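Local coordinates for protein glutathione S-transferase (PDB 4O7H) that probably transfers glutathione onto electrophilic substrates, as a bacterial glutathione S-transferase built from a thioredoxin-like domain and an all-helical domain, at residues 18-22 with 23-27. Residues are numbered along the deposited sequence; the frame is centred on the assembly and turned at random.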
loop_
_atom_site.group_PDB
_atom_site.type_symbol
_atom_site.label_atom_id
_atom_site.label_comp_id
_atom_site.label_asym_id
_atom_site.label_seq_id
_atom_site.Cartn_x
_atom_site.Cartn_y
_atom_site.Cartn_z
ATOM N N VAL A 18 10.101 -10.107 10.880
ATOM C CA VAL A 18 10.901 -9.217 11.740
ATOM C C VAL A 18 10.042 -8.612 12.841
ATOM O O VAL A 18 10.456 -8.572 14.037
ATOM C CB VAL A 18 11.662 -8.172 10.921
ATOM C CG1 VAL A 18 12.377 -7.173 11.861
ATOM C CG2 VAL A 18 12.615 -8.829 9.922
ATOM N N ALA A 19 8.837 -8.164 12.495
ATOM C CA ALA A 19 7.921 -7.560 13.480
ATOM C C ALA A 19 7.525 -8.550 14.591
ATOM O O ALA A 19 7.523 -8.216 15.765
ATOM C CB ALA A 19 6.685 -7.025 12.769
ATOM N N LEU A 20 7.178 -9.782 14.217
ATOM C CA LEU A 20 6.793 -10.781 15.169
ATOM C C LEU A 20 7.944 -10.996 16.187
ATOM O O LEU A 20 7.720 -11.072 17.406
ATOM C CB LEU A 20 6.489 -12.078 14.416
ATOM C CG LEU A 20 5.117 -12.093 13.716
ATOM C CD1 LEU A 20 5.090 -13.265 12.738
ATOM C CD2 LEU A 20 3.961 -12.164 14.704
ATOM N N ALA A 21 9.163 -11.093 15.670
ATOM C CA ALA A 21 10.353 -11.297 16.516
ATOM C C ALA A 21 10.614 -10.072 17.426
ATOM O O ALA A 21 10.955 -10.217 18.600
ATOM C CB ALA A 21 11.567 -11.635 15.687
ATOM N N GLU A 22 10.480 -8.868 16.880
ATOM C CA GLU A 22 10.655 -7.643 17.665
ATOM C C GLU A 22 9.643 -7.603 18.800
ATOM O O GLU A 22 9.976 -7.162 19.915
ATOM C CB GLU A 22 10.480 -6.415 16.791
ATOM C CG GLU A 22 11.684 -6.126 15.894
ATOM C CD GLU A 22 12.929 -5.696 16.624
ATOM O OE1 GLU A 22 12.788 -4.967 17.642
ATOM O OE2 GLU A 22 14.045 -6.076 16.189
ATOM N N LYS A 23 8.444 -8.154 18.570
ATOM C CA LYS A 23 7.377 -8.173 19.604
ATOM C C LYS A 23 7.472 -9.409 20.500
ATOM O O LYS A 23 6.625 -9.629 21.357
ATOM C CB LYS A 23 6.020 -8.053 18.955
ATOM C CG LYS A 23 5.821 -6.627 18.440
ATOM C CD LYS A 23 4.447 -6.367 17.909
ATOM C CE LYS A 23 4.260 -4.894 17.646
ATOM N NZ LYS A 23 3.892 -4.110 18.844
ATOM N N ARG A 24 8.505 -10.207 20.294
ATOM C CA ARG A 24 8.723 -11.426 21.091
ATOM C C ARG A 24 7.536 -12.404 20.996
ATOM O O ARG A 24 7.111 -13.042 21.984
ATOM C CB ARG A 24 9.004 -11.063 22.527
ATOM C CG ARG A 24 10.461 -10.736 22.753
ATOM C CD ARG A 24 10.955 -9.474 22.095
ATOM N NE ARG A 24 12.346 -9.123 22.500
ATOM C CZ ARG A 24 12.934 -7.972 22.189
ATOM N NH1 ARG A 24 14.175 -7.678 22.620
ATOM N NH2 ARG A 24 12.303 -7.107 21.416
ATOM N N LEU A 25 6.976 -12.512 19.796
ATOM C CA LEU A 25 5.854 -13.382 19.537
ATOM C C LEU A 25 6.314 -14.617 18.846
ATOM O O LEU A 25 6.859 -14.562 17.732
ATOM C CB LEU A 25 4.790 -12.651 18.695
ATOM C CG LEU A 25 4.274 -11.367 19.294
ATOM C CD1 LEU A 25 3.379 -10.663 18.297
ATOM C CD2 LEU A 25 3.464 -11.721 20.552
ATOM N N ASP A 26 6.071 -15.765 19.453
ATOM C CA ASP A 26 6.456 -17.004 18.838
ATOM C C ASP A 26 5.501 -17.320 17.656
ATOM O O ASP A 26 4.340 -16.992 17.703
ATOM C CB ASP A 26 6.367 -18.127 19.864
ATOM C CG ASP A 26 7.341 -17.934 21.028
ATOM O OD1 ASP A 26 8.456 -17.416 20.810
ATOM O OD2 ASP A 26 6.970 -18.307 22.159
ATOM N N TYR A 27 6.024 -17.963 16.643
ATOM C CA TYR A 27 5.229 -18.391 15.519
ATOM C C TYR A 27 5.897 -19.503 14.743
ATOM O O TYR A 27 7.127 -19.642 14.730
ATOM C CB TYR A 27 4.895 -17.211 14.565
ATOM C CG TYR A 27 6.089 -16.761 13.800
ATOM C CD1 TYR A 27 7.069 -15.952 14.400
ATOM C CD2 TYR A 27 6.315 -17.175 12.471
ATOM C CE1 TYR A 27 8.177 -15.544 13.683
ATOM C CE2 TYR A 27 7.425 -16.780 11.762
ATOM C CZ TYR A 27 8.367 -15.973 12.358
ATOM O OH TYR A 27 9.454 -15.612 11.638
#
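L20 and Y27 meet where the chain doubles back from a helix end: methyl CD1 of L20 sits over one face of the Y27 ring, 3.8 Å from its centroid. At 14° off the normal, this is a CH-pi contact. The branched leucine suits this place because its other methyl, CD2, turns to L25, meeting CD1 of that residue at 3.9 Å with the two side chains roughly perpendicular. L71 of helix 64-74 touches both leucines. CG of Y27 is flanked by both N and C of its own backbone (chi1 72°), which swings the ring back against the helix, and its OH is hydrogen-bonded to NE of R17. Replacing Y27 by an alanine is likely to strip L20 CD1 of its aromatic cover and leave NE of R17 without this hydroxyl partner.

The backbone that brings these groups together is a Schellman motif ending helix 11-22, the first helix of the thioredoxin-like domain, before the chain enters edge strand 28-31. R24 takes positive phi (58°) there. Its N donates to O of A21 at 3.0 Å, from above the carbonyl plane. N of L25 makes a straighter bond to O of L20, 2.9 Å. N of K23 keeps the helical bond to O of A19, 3.0 Å.

The long side chain of R24 kinks after its first torsion and folds back so that NH2 donates to O of E22 at 2.8 Å, with that oxygen at the guanidinium edge, in plane. This engages a C-terminal carbonyl of the helix, where a positive charge is likely to be favourable. The carboxylate of E22 forms a salt bridge with R197 and a hydrogen bond with OG of S199; the ammonium of K23 salt-bridges E72 and is hydrogen-bonded to the carbonyls of Y75 and P78.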